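Local coordinates for conserved hypothetical protein (Streptococcus pneumoniae, PDB 4QDY) that is of unknown function but carries two YbbR-like domains, built mostly of beta strands, and is found as two copies in the crystal assembly, at residues A[14-19]-A[55-60]; A[112-117]-A[158-163]; A[135-140]-A[145-150]; A[152-157]-A[189-194]. One frame throughout, in Å; residues are numbered along the deposited sequence.

Interaction 1 closes first along the chain. It joins strand 9-21 to the loop after helix 45-52, in the first YbbR-like domain. The long strand 87-113 then leads into the second domain, where the other three contacts lie. Interaction 2 opens at its end and closes at 158-163. Interaction 3 falls wholly between those two segments and closes the short helical connection from strand 135-138 to strand 149-153. Interaction 4 starts just after it, before interaction 2 has closed, and ends on strand 183-196, so 2 and 4 cross. They also touch: the backbone of Glu-113 pairs with Ala-152 and Leu-154. The centre of interaction 1 is about 38 Å from that of interaction 2.

Interaction 1: residues A[14-19]-A[55-60]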
loop_
_atom_site.group_PDB
_atom_site.type_symbol
_atom_site.label_atom_id
_atom_site.label_comp_id
_atom_site.label_asym_id
_atom_site.label_seq_id
_atom_site.Cartn_x
_atom_site.Cartn_y
_atom_site.Cartn_z
ATOM N N THR A 14 7.800 14.678 2.047
ATOM C CA THR A 14 7.754 13.217 2.160
ATOM C C THR A 14 6.473 12.789 2.888
ATOM O O THR A 14 5.828 13.619 3.535
ATOM C CB THR A 14 9.004 12.671 2.873
ATOM O OG1 THR A 14 9.117 13.275 4.165
ATOM C CG2 THR A 14 10.286 12.881 2.070
ATOM N N ASN A 15 6.113 11.487 2.765
ATOM C CA ASN A 15 4.954 10.823 3.377
ATOM C C ASN A 15 3.634 11.461 2.880
ATOM O O ASN A 15 2.763 11.804 3.689
ATOM C CB ASN A 15 5.039 10.878 4.924
ATOM C CG ASN A 15 6.315 10.332 5.530
ATOM O OD1 ASN A 15 7.196 9.790 4.850
ATOM N ND2 ASN A 15 6.447 10.480 6.839
ATOM N N VAL A 16 3.488 11.606 1.546
ATOM C CA VAL A 16 2.281 12.195 0.955
ATOM C C VAL A 16 1.356 11.041 0.514
ATOM O O VAL A 16 1.703 10.313 -0.420
ATOM C CB VAL A 16 2.586 13.183 -0.208
ATOM C CG1 VAL A 16 1.314 13.865 -0.694
ATOM C CG2 VAL A 16 3.608 14.230 0.214
ATOM N N PRO A 17 0.194 10.837 1.176
ATOM C CA PRO A 17 -0.685 9.723 0.773
ATOM C C PRO A 17 -1.452 10.032 -0.515
ATOM O O PRO A 17 -1.800 11.186 -0.762
ATOM C CB PRO A 17 -1.636 9.572 1.962
ATOM C CG PRO A 17 -1.676 10.911 2.600
ATOM C CD PRO A 17 -0.366 11.592 2.318
ATOM N N ILE A 18 -1.721 8.990 -1.322
ATOM C CA ILE A 18 -2.430 9.090 -2.604
ATOM C C ILE A 18 -3.929 8.853 -2.385
ATOM O O ILE A 18 -4.306 7.857 -1.760
ATOM C CB ILE A 18 -1.854 8.085 -3.649
ATOM C CG1 ILE A 18 -0.306 8.072 -3.665
ATOM C CG2 ILE A 18 -2.448 8.344 -5.045
ATOM C CD1 ILE A 18 0.318 6.874 -4.385
ATOM N N ASP A 19 -4.778 9.749 -2.921
ATOM C CA ASP A 19 -6.224 9.601 -2.812
ATOM C C ASP A 19 -6.711 8.913 -4.090
ATOM O O ASP A 19 -6.951 9.559 -5.109
ATOM C CB ASP A 19 -6.907 10.961 -2.556
ATOM C CG ASP A 19 -8.346 10.875 -2.065
ATOM O OD1 ASP A 19 -9.149 10.139 -2.686
ATOM O OD2 ASP A 19 -8.685 11.593 -1.099
ATOM N N SER A 55 -0.587 20.040 8.781
ATOM C CA SER A 55 -1.659 20.802 9.420
ATOM C C SER A 55 -2.279 21.845 8.469
ATOM O O SER A 55 -3.503 21.900 8.351
ATOM C CB SER A 55 -1.124 21.506 10.665
ATOM O OG SER A 55 -2.111 22.294 11.313
ATOM N N THR A 56 -1.439 22.654 7.796
ATOM C CA THR A 56 -1.885 23.739 6.915
ATOM C C THR A 56 -1.729 23.375 5.410
ATOM O O THR A 56 -1.768 24.273 4.562
ATOM C CB THR A 56 -1.089 25.024 7.235
ATOM O OG1 THR A 56 0.308 24.747 7.135
ATOM C CG2 THR A 56 -1.396 25.577 8.628
ATOM N N ARG A 57 -1.604 22.075 5.081
ATOM C CA ARG A 57 -1.461 21.615 3.693
ATOM C C ARG A 57 -2.809 21.669 2.969
ATOM O O ARG A 57 -3.817 21.193 3.499
ATOM C CB ARG A 57 -0.888 20.191 3.653
ATOM C CG ARG A 57 -0.502 19.693 2.259
ATOM C CD ARG A 57 0.056 18.286 2.313
ATOM N NE ARG A 57 1.212 18.206 3.205
ATOM C CZ ARG A 57 1.841 17.083 3.529
ATOM N NH1 ARG A 57 1.435 15.920 3.034
ATOM N NH2 ARG A 57 2.872 17.112 4.360
ATOM N N LYS A 58 -2.815 22.236 1.751
ATOM C CA LYS A 58 -4.017 22.364 0.928
ATOM C C LYS A 58 -3.986 21.415 -0.282
ATOM O O LYS A 58 -5.056 21.017 -0.744
ATOM C CB LYS A 58 -4.178 23.810 0.441
ATOM N N PHE A 59 -2.783 21.056 -0.796
ATOM C CA PHE A 59 -2.665 20.197 -1.976
ATOM C C PHE A 59 -2.952 18.736 -1.610
ATOM O O PHE A 59 -2.818 18.338 -0.453
ATOM C CB PHE A 59 -1.279 20.311 -2.659
ATOM C CG PHE A 59 -0.134 19.499 -2.092
ATOM C CD1 PHE A 59 0.088 18.191 -2.511
ATOM C CD2 PHE A 59 0.770 20.066 -1.205
ATOM C CE1 PHE A 59 1.147 17.443 -1.994
ATOM C CE2 PHE A 59 1.846 19.324 -0.706
ATOM C CZ PHE A 59 2.024 18.016 -1.101
ATOM N N LYS A 60 -3.311 17.941 -2.628
ATOM C CA LYS A 60 -3.600 16.517 -2.510
ATOM C C LYS A 60 -3.173 15.790 -3.779
ATOM O O LYS A 60 -3.344 16.327 -4.877
ATOM C CB LYS A 60 -5.096 16.295 -2.233
HETATM O O HOH W 1 4.264 15.009 5.097
#
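Val-16 fills the middle of this contact, with one methyl for each of its two partners. Val-16 CG1 lies anti to the backbone N (chi1 -174°) and reaches the ring of Phe-59, at 3.8 Å from Phe-59 CE1. Val-16 CG2 turns the other way and meets the guanidinium, 3.9 Å from Arg-57 NH1. The ring and the valine come from opposite directions, while the arginine crosses the valine at a slant. Arg-57 also packs on the phenylalanine. Its CD sits 3.6 Å above the plane of the Phe-59 ring, offset toward the rim. The chain then bends at chi3 (-57°), and the guanidinium turns off toward 14-19. Water 1 lies in the guanidinium plane. It accepts from Arg-57 NH2 at 2.6 Å and donates to Thr-14 O at 2.6 Å. The same NH2 also bonds to Met-52 O, and NE makes a weak bond to Glu-51 O, so the arginine holds the carboxyl end of helix 45-52. Val-16 itself belongs to a strand of the first YbbR-like domain and pairs through its backbone with Val-36. No direct hydrogen bond joins the two segments. The contact is therefore mixed: the aliphatic and aromatic parts pack together, and the charged end ties helix 45-52 to strand 9-21 through water. The helix carbonyls probably suit the positive charge of Arg-57.

Interaction 2: residues A[112-117]-A[158-163]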
loop_
_atom_site.group_PDB
_atom_site.type_symbol
_atom_site.label_atom_id
_atom_site.label_comp_id
_atom_site.label_asym_id
_atom_site.label_seq_id
_atom_site.Cartn_x
_atom_site.Cartn_y
_atom_site.Cartn_z
ATOM N N PRO A 112 -0.261 -20.085 14.884
ATOM C CA PRO A 112 0.533 -19.072 15.599
ATOM C C PRO A 112 2.020 -19.205 15.256
ATOM O O PRO A 112 2.509 -20.324 15.095
ATOM C CB PRO A 112 0.258 -19.371 17.080
ATOM C CG PRO A 112 -0.710 -20.540 17.107
ATOM C CD PRO A 112 -0.619 -21.203 15.777
ATOM N N GLU A 113 2.725 -18.068 15.117
ATOM C CA GLU A 113 4.151 -18.028 14.774
ATOM C C GLU A 113 4.944 -17.199 15.783
ATOM O O GLU A 113 4.601 -16.043 16.043
ATOM C CB GLU A 113 4.367 -17.458 13.357
ATOM C CG GLU A 113 3.874 -18.346 12.222
ATOM C CD GLU A 113 4.616 -19.649 11.978
ATOM O OE1 GLU A 113 5.817 -19.736 12.323
ATOM O OE2 GLU A 113 4.013 -20.558 11.363
ATOM N N ILE A 114 5.996 -17.807 16.366
ATOM C CA ILE A 114 6.907 -17.184 17.336
ATOM C C ILE A 114 8.344 -17.558 16.942
ATOM O O ILE A 114 8.652 -18.741 16.783
ATOM C CB ILE A 114 6.584 -17.571 18.821
ATOM C CG1 ILE A 114 5.134 -17.173 19.223
ATOM C CG2 ILE A 114 7.613 -16.947 19.788
ATOM C CD1 ILE A 114 4.635 -17.664 20.613
ATOM N N ASP A 115 9.212 -16.545 16.776
ATOM C CA ASP A 115 10.623 -16.715 16.428
ATOM C C ASP A 115 11.420 -17.129 17.682
ATOM O O ASP A 115 11.277 -16.465 18.712
ATOM C CB ASP A 115 11.173 -15.406 15.816
ATOM C CG ASP A 115 12.630 -15.397 15.369
ATOM O OD1 ASP A 115 13.147 -16.472 14.997
ATOM O OD2 ASP A 115 13.214 -14.297 15.277
ATOM N N PRO A 116 12.278 -18.187 17.626
ATOM C CA PRO A 116 13.038 -18.606 18.827
ATOM C C PRO A 116 13.850 -17.483 19.505
ATOM O O PRO A 116 14.174 -17.632 20.684
ATOM C CB PRO A 116 14.008 -19.666 18.284
ATOM C CG PRO A 116 13.918 -19.581 16.789
ATOM C CD PRO A 116 12.540 -19.109 16.504
ATOM N N SER A 117 14.158 -16.371 18.795
ATOM C CA SER A 117 14.895 -15.233 19.364
ATOM C C SER A 117 14.048 -14.499 20.413
ATOM O O SER A 117 14.597 -13.945 21.368
ATOM C CB SER A 117 15.324 -14.257 18.271
ATOM O OG SER A 117 14.216 -13.636 17.642
ATOM N N GLU A 158 7.932 -7.739 20.860
ATOM C CA GLU A 158 7.492 -8.539 22.008
ATOM C C GLU A 158 8.445 -9.707 22.297
ATOM O O GLU A 158 9.044 -10.264 21.374
ATOM C CB GLU A 158 6.074 -9.089 21.777
ATOM C CG GLU A 158 4.980 -8.044 21.593
ATOM C CD GLU A 158 4.629 -7.153 22.773
ATOM O OE1 GLU A 158 4.964 -7.506 23.927
ATOM O OE2 GLU A 158 3.952 -6.126 22.542
ATOM N N ARG A 159 8.559 -10.080 23.588
ATOM C CA ARG A 159 9.402 -11.173 24.087
ATOM C C ARG A 159 8.616 -12.111 25.008
ATOM O O ARG A 159 7.776 -11.645 25.783
ATOM C CB ARG A 159 10.626 -10.618 24.850
ATOM C CG ARG A 159 11.641 -9.818 24.024
ATOM C CD ARG A 159 12.450 -10.673 23.060
ATOM N NE ARG A 159 13.451 -9.888 22.336
ATOM C CZ ARG A 159 13.243 -9.298 21.162
ATOM N NH1 ARG A 159 12.063 -9.394 20.563
ATOM N NH2 ARG A 159 14.213 -8.607 20.579
ATOM N N ILE A 160 8.907 -13.424 24.942
ATOM C CA ILE A 160 8.268 -14.433 25.792
ATOM C C ILE A 160 9.224 -14.717 26.966
ATOM O O ILE A 160 10.227 -15.417 26.804
ATOM C CB ILE A 160 7.867 -15.727 25.004
ATOM C CG1 ILE A 160 6.984 -15.435 23.750
ATOM C CG2 ILE A 160 7.234 -16.793 25.919
ATOM C CD1 ILE A 160 5.567 -14.791 23.974
ATOM N N THR A 161 8.922 -14.127 28.135
ATOM C CA THR A 161 9.710 -14.267 29.367
ATOM C C THR A 161 8.896 -15.044 30.420
ATOM O O THR A 161 9.391 -15.321 31.516
ATOM C CB THR A 161 10.137 -12.883 29.894
ATOM O OG1 THR A 161 8.975 -12.099 30.168
ATOM C CG2 THR A 161 11.052 -12.139 28.926
ATOM N N GLY A 162 7.664 -15.389 30.055
ATOM C CA GLY A 162 6.716 -16.127 30.881
ATOM C C GLY A 162 5.372 -16.229 30.192
ATOM O O GLY A 162 5.304 -16.128 28.960
ATOM N N ASN A 163 4.290 -16.430 30.976
ATOM C CA ASN A 163 2.929 -16.519 30.441
ATOM C C ASN A 163 2.552 -15.185 29.792
ATOM O O ASN A 163 2.560 -14.146 30.456
ATOM C CB ASN A 163 1.911 -16.923 31.523
ATOM C CG ASN A 163 2.047 -18.336 32.054
ATOM O OD1 ASN A 163 2.835 -19.158 31.567
ATOM N ND2 ASN A 163 1.237 -18.664 33.048
#
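The guanidinium of Arg-159 lies beside the loop that carries Ser-117, and Ser-117 O approaches it obliquely. This is one end of the beta fold of the second YbbR-like domain, where the loop after strand 87-113 meets the loop between strands 149-153 and 164-173. The neighbouring carbonyl oxygen, Glu-158 O, lies close to the guanidinium plane and takes a bond from NH1. That bond is 3.2 Å from Arg-159 NH1 to Glu-158 O, with an N-H...O angle of 150°. The donor stands well above the carbonyl plane, not on a lone pair. NH1 also bonds to Thr-156 O, so two backbone carbonyls of the same loop fix the group. The aliphatic part of Arg-159 makes the closest touch to Ser-117, with Arg-159 CD 4.3 Å from Ser-117 O. Deeper in, Ile-114 and Ile-160 point at each other. Ile-114 CG2 is 4.3 Å from Ile-160 CG1, a loose apolar touch. Both isoleucines also pack on Leu-154 and on Val-193 of strand 183-196, which joins them to the domain interior. The backbone of Ile-160 bonds to Gln-118 and Asp-120, just beyond the first segment. No hydrogen bond runs directly between the two segments. Within 112-117 the turn has its own link: Ser-117 OG donates to Asp-115 OD2 at 2.7 Å, from above the carboxylate plane.

Interaction 3: residues A[135-140]-A[145-150]; sequences VSITSD and DRIDKI
Ile-147 and Ile-150 both point at strand 135-138, although they are three residues apart. A classic beta bulge at Asp-148 and Lys-149, opposite Ile-173, is consistent with this: the extra residue would put both isoleucines on one side. Ile-137 meets both. Ile-137 CG2, anti to the backbone N, takes Ile-147 CD1 at 3.6 Å, and the two side chains run antiparallel, side by side. On its other branch, Ile-137 CG1 lies 3.7 Å from Ile-150 CD1, and Ile-137 CD1 lies 3.8 Å from the same methyl. Here the ends of the two side chains meet head on. Val-135 takes the other end of Ile-150. Val-135 CG2 is 3.9 Å from Ile-150 CG2 and 4.0 Å from Ile-150 CG1, and the valine and isoleucine pass alongside with opposite headings. The strands that carry these residues do not pair with each other; both pair with strand 87-113. Val-135 and Ile-150 also touch Leu-170 of strand 164-173. Residues 141-144, most of the short helix 141-145, link the segments. Asp-140 is the N-cap of that helix, with OD1 bonded to Thr-143 N. Every atom that meets across the contact is aliphatic carbon. The two segments are therefore joined by apolar packing in the interior of the second YbbR-like domain, with no hydrogen bond between them.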
loop_
_atom_site.group_PDB
_atom_site.type_symbol
_atom_site.label_atom_id
_atom_site.label_comp_id
_atom_site.label_asym_id
_atom_site.label_seq_id
_atom_site.Cartn_x
_atom_site.Cartn_y
_atom_site.Cartn_z
ATOM N N VAL A 135 -11.544 -16.834 10.351
ATOM C CA VAL A 135 -11.253 -15.480 9.862
ATOM C C VAL A 135 -11.728 -15.345 8.407
ATOM O O VAL A 135 -11.783 -16.332 7.672
ATOM C CB VAL A 135 -9.757 -15.049 9.991
ATOM C CG1 VAL A 135 -9.331 -14.921 11.448
ATOM C CG2 VAL A 135 -8.813 -15.967 9.215
ATOM N N SER A 136 -12.079 -14.112 8.011
ATOM C CA SER A 136 -12.499 -13.769 6.656
ATOM C C SER A 136 -11.376 -13.037 5.943
ATOM O O SER A 136 -10.760 -12.140 6.522
ATOM C CB SER A 136 -13.770 -12.928 6.674
ATOM O OG SER A 136 -14.156 -12.522 5.370
ATOM N N ILE A 137 -11.098 -13.426 4.696
ATOM C CA ILE A 137 -10.034 -12.818 3.911
ATOM C C ILE A 137 -10.642 -12.190 2.659
ATOM O O ILE A 137 -11.394 -12.847 1.944
ATOM C CB ILE A 137 -8.892 -13.826 3.547
ATOM C CG1 ILE A 137 -8.295 -14.556 4.777
ATOM C CG2 ILE A 137 -7.787 -13.147 2.758
ATOM C CD1 ILE A 137 -9.044 -15.797 5.287
ATOM N N THR A 138 -10.301 -10.923 2.401
ATOM C CA THR A 138 -10.744 -10.173 1.230
ATOM C C THR A 138 -9.509 -9.863 0.375
ATOM O O THR A 138 -8.506 -9.373 0.900
ATOM C CB THR A 138 -11.515 -8.911 1.654
ATOM O OG1 THR A 138 -12.554 -9.271 2.569
ATOM C CG2 THR A 138 -12.108 -8.164 0.471
ATOM N N SER A 139 -9.581 -10.176 -0.929
ATOM C CA SER A 139 -8.517 -9.956 -1.916
ATOM C C SER A 139 -9.055 -10.213 -3.326
ATOM O O SER A 139 -10.273 -10.302 -3.506
ATOM C CB SER A 139 -7.315 -10.859 -1.617
ATOM O OG SER A 139 -6.206 -10.565 -2.448
ATOM N N ASP A 140 -8.161 -10.319 -4.324
ATOM C CA ASP A 140 -8.535 -10.688 -5.687
ATOM C C ASP A 140 -8.604 -12.222 -5.733
ATOM O O ASP A 140 -8.053 -12.864 -4.839
ATOM C CB ASP A 140 -7.564 -10.088 -6.724
ATOM C CG ASP A 140 -6.095 -10.415 -6.522
ATOM O OD1 ASP A 140 -5.743 -11.615 -6.541
ATOM O OD2 ASP A 140 -5.281 -9.467 -6.456
ATOM N N ASP A 145 -6.696 -17.743 -4.120
ATOM C CA ASP A 145 -6.443 -19.157 -4.424
ATOM C C ASP A 145 -5.063 -19.599 -3.932
ATOM O O ASP A 145 -4.876 -20.774 -3.613
ATOM C CB ASP A 145 -6.547 -19.418 -5.941
ATOM C CG ASP A 145 -7.937 -19.292 -6.543
ATOM O OD1 ASP A 145 -8.915 -19.716 -5.883
ATOM O OD2 ASP A 145 -8.034 -18.892 -7.722
ATOM N N ARG A 146 -4.105 -18.657 -3.876
ATOM C CA ARG A 146 -2.721 -18.894 -3.464
ATOM C C ARG A 146 -2.539 -18.906 -1.938
ATOM O O ARG A 146 -1.428 -19.171 -1.476
ATOM C CB ARG A 146 -1.793 -17.825 -4.049
ATOM C CG ARG A 146 -1.677 -17.838 -5.567
ATOM C CD ARG A 146 -0.237 -17.627 -5.973
ATOM N NE ARG A 146 0.318 -16.389 -5.422
ATOM C CZ ARG A 146 1.609 -16.083 -5.434
ATOM N NH1 ARG A 146 2.497 -16.931 -5.940
ATOM N NH2 ARG A 146 2.029 -14.938 -4.913
ATOM N N ILE A 147 -3.599 -18.624 -1.158
ATOM C CA ILE A 147 -3.506 -18.619 0.304
ATOM C C ILE A 147 -3.436 -20.069 0.798
ATOM O O ILE A 147 -4.288 -20.893 0.452
ATOM C CB ILE A 147 -4.665 -17.835 0.975
ATOM C CG1 ILE A 147 -4.740 -16.387 0.432
ATOM C CG2 ILE A 147 -4.507 -17.842 2.507
ATOM C CD1 ILE A 147 -5.936 -15.582 0.852
ATOM N N ASP A 148 -2.397 -20.365 1.592
ATOM C CA ASP A 148 -2.150 -21.674 2.181
ATOM C C ASP A 148 -2.550 -21.672 3.660
ATOM O O ASP A 148 -3.362 -22.503 4.077
ATOM C CB ASP A 148 -0.669 -22.054 2.016
ATOM C CG ASP A 148 -0.289 -23.412 2.566
ATOM O OD1 ASP A 148 -1.018 -24.386 2.296
ATOM O OD2 ASP A 148 0.785 -23.516 3.195
ATOM N N LYS A 149 -1.971 -20.742 4.451
ATOM C CA LYS A 149 -2.217 -20.616 5.888
ATOM C C LYS A 149 -2.332 -19.159 6.338
ATOM O O LYS A 149 -1.718 -18.266 5.749
ATOM C CB LYS A 149 -1.088 -21.288 6.700
ATOM C CG LYS A 149 -1.006 -22.804 6.574
ATOM N N ILE A 150 -3.113 -18.942 7.407
ATOM C CA ILE A 150 -3.273 -17.659 8.085
ATOM C C ILE A 150 -2.387 -17.745 9.314
ATOM O O ILE A 150 -2.471 -18.731 10.046
ATOM C CB ILE A 150 -4.764 -17.308 8.397
ATOM C CG1 ILE A 150 -5.693 -17.438 7.155
ATOM C CG2 ILE A 150 -4.909 -15.942 9.099
ATOM C CD1 ILE A 150 -5.364 -16.553 5.920
#

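Interaction 4: residues A[152-157]-A[189-194]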
loop_
_atom_site.group_PDB
_atom_site.type_symbol
_atom_site.label_atom_id
_atom_site.label_comp_id
_atom_site.label_asym_id
_atom_site.label_seq_id
_atom_site.Cartn_x
_atom_site.Cartn_y
_atom_site.Cartn_z
ATOM N N ALA A 152 -0.770 -16.055 12.928
ATOM C CA ALA A 152 -0.891 -15.137 14.055
ATOM C C ALA A 152 0.505 -14.921 14.627
ATOM O O ALA A 152 0.887 -15.517 15.640
ATOM C CB ALA A 152 -1.867 -15.688 15.087
ATOM N N VAL A 153 1.299 -14.128 13.892
ATOM C CA VAL A 153 2.708 -13.842 14.162
ATOM C C VAL A 153 2.830 -12.828 15.333
ATOM O O VAL A 153 2.162 -11.792 15.349
ATOM C CB VAL A 153 3.440 -13.339 12.873
ATOM C CG1 VAL A 153 2.726 -12.164 12.202
ATOM C CG2 VAL A 153 4.913 -13.029 13.126
ATOM N N LEU A 154 3.692 -13.169 16.312
ATOM C CA LEU A 154 4.015 -12.350 17.481
ATOM C C LEU A 154 4.818 -11.115 17.039
ATOM O O LEU A 154 5.793 -11.287 16.298
ATOM C CB LEU A 154 4.807 -13.200 18.507
ATOM C CG LEU A 154 5.377 -12.507 19.762
ATOM C CD1 LEU A 154 4.283 -12.069 20.716
ATOM C CD2 LEU A 154 6.310 -13.430 20.505
ATOM N N PRO A 155 4.445 -9.874 17.460
ATOM C CA PRO A 155 5.218 -8.689 17.039
ATOM C C PRO A 155 6.691 -8.799 17.441
ATOM O O PRO A 155 7.002 -9.297 18.525
ATOM C CB PRO A 155 4.524 -7.536 17.771
ATOM C CG PRO A 155 3.147 -8.024 18.025
ATOM C CD PRO A 155 3.311 -9.481 18.320
ATOM N N THR A 156 7.590 -8.361 16.536
ATOM C CA THR A 156 9.055 -8.412 16.656
ATOM C C THR A 156 9.535 -7.788 17.990
ATOM O O THR A 156 10.463 -8.317 18.605
ATOM C CB THR A 156 9.690 -7.686 15.456
ATOM O OG1 THR A 156 9.102 -8.170 14.248
ATOM C CG2 THR A 156 11.203 -7.855 15.388
ATOM N N SER A 157 8.883 -6.695 18.437
ATOM C CA SER A 157 9.191 -5.964 19.667
ATOM C C SER A 157 8.860 -6.764 20.944
ATOM O O SER A 157 9.428 -6.471 22.001
ATOM C CB SER A 157 8.413 -4.651 19.698
ATOM O OG SER A 157 7.011 -4.869 19.635
ATOM N N THR A 189 -5.770 -10.955 16.548
ATOM C CA THR A 189 -6.349 -11.932 17.473
ATOM C C THR A 189 -5.563 -11.926 18.792
ATOM O O THR A 189 -4.418 -11.476 18.819
ATOM C CB THR A 189 -6.356 -13.332 16.816
ATOM O OG1 THR A 189 -7.034 -14.257 17.665
ATOM C CG2 THR A 189 -4.952 -13.843 16.472
ATOM N N ILE A 190 -6.168 -12.442 19.872
ATOM C CA ILE A 190 -5.496 -12.515 21.167
ATOM C C ILE A 190 -4.760 -13.866 21.229
ATOM O O ILE A 190 -5.377 -14.921 21.058
ATOM C CB ILE A 190 -6.446 -12.290 22.392
ATOM C CG1 ILE A 190 -7.089 -10.873 22.410
ATOM C CG2 ILE A 190 -5.723 -12.537 23.720
ATOM C CD1 ILE A 190 -8.298 -10.600 21.455
HETATM N N MSE A 191 -3.432 -13.809 21.440
HETATM C CA MSE A 191 -2.565 -14.981 21.571
HETATM C C MSE A 191 -2.233 -15.197 23.047
HETATM O O MSE A 191 -1.790 -14.260 23.716
HETATM C CB MSE A 191 -1.285 -14.818 20.729
HETATM C CG MSE A 191 -0.422 -16.083 20.664
HETATM SE SE MSE A 191 1.307 -15.852 19.771
HETATM C CE MSE A 191 2.124 -14.728 21.038
ATOM N N LYS A 192 -2.457 -16.421 23.553
ATOM C CA LYS A 192 -2.158 -16.782 24.938
ATOM C C LYS A 192 -1.077 -17.856 24.956
ATOM O O LYS A 192 -1.270 -18.935 24.391
ATOM C CB LYS A 192 -3.422 -17.247 25.679
ATOM N N VAL A 193 0.076 -17.547 25.572
ATOM C CA VAL A 193 1.211 -18.467 25.641
ATOM C C VAL A 193 1.366 -18.976 27.078
ATOM O O VAL A 193 1.533 -18.182 28.004
ATOM C CB VAL A 193 2.529 -17.813 25.126
ATOM C CG1 VAL A 193 3.695 -18.797 25.179
ATOM C CG2 VAL A 193 2.364 -17.276 23.709
ATOM N N THR A 194 1.300 -20.305 27.248
ATOM C CA THR A 194 1.502 -21.001 28.519
ATOM C C THR A 194 2.964 -21.440 28.534
ATOM O O THR A 194 3.443 -21.980 27.533
ATOM C CB THR A 194 0.489 -22.147 28.674
ATOM O OG1 THR A 194 -0.829 -21.598 28.642
ATOM C CG2 THR A 194 0.681 -22.940 29.965
#
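Met-191, a selenomethionine, runs straight out from its strand, with chi1 -172° and chi2 -173°. It then bends at chi3 (68°), which swings its terminal CE onto Leu-154. The leucine reaches in with CG anti to its own backbone N, and the two side chains cross at about a right angle. Met-191 CE lies 3.4 Å from Leu-154 CD1 and 4.0 Å from Leu-154 CB, so the methyl rests along the side of the leucine. Behind it, the selenium SE of Met-191 is 4.2 Å from Ala-152 O, a touch and not a bond. Two residues back along the strand from Met-191, Thr-189 CG2 meets Ala-152 CB at 3.9 Å. The hydroxyl of Thr-189 has another partner: OG1 bonds to Asp-132 OD1. All four touching residues are buried, and the two segments share no hydrogen bond. Around them the second YbbR-like domain closes in. Met-191 also packs on Val-128 of strand 124-130 and on Tyr-164 and Val-168 of strand 164-173. Pro-155 packs on Val-168 too. Strand 149-153 pairs with strands 87-113 and 164-173, and strand 183-196 with 124-130, 135-138 and 164-173.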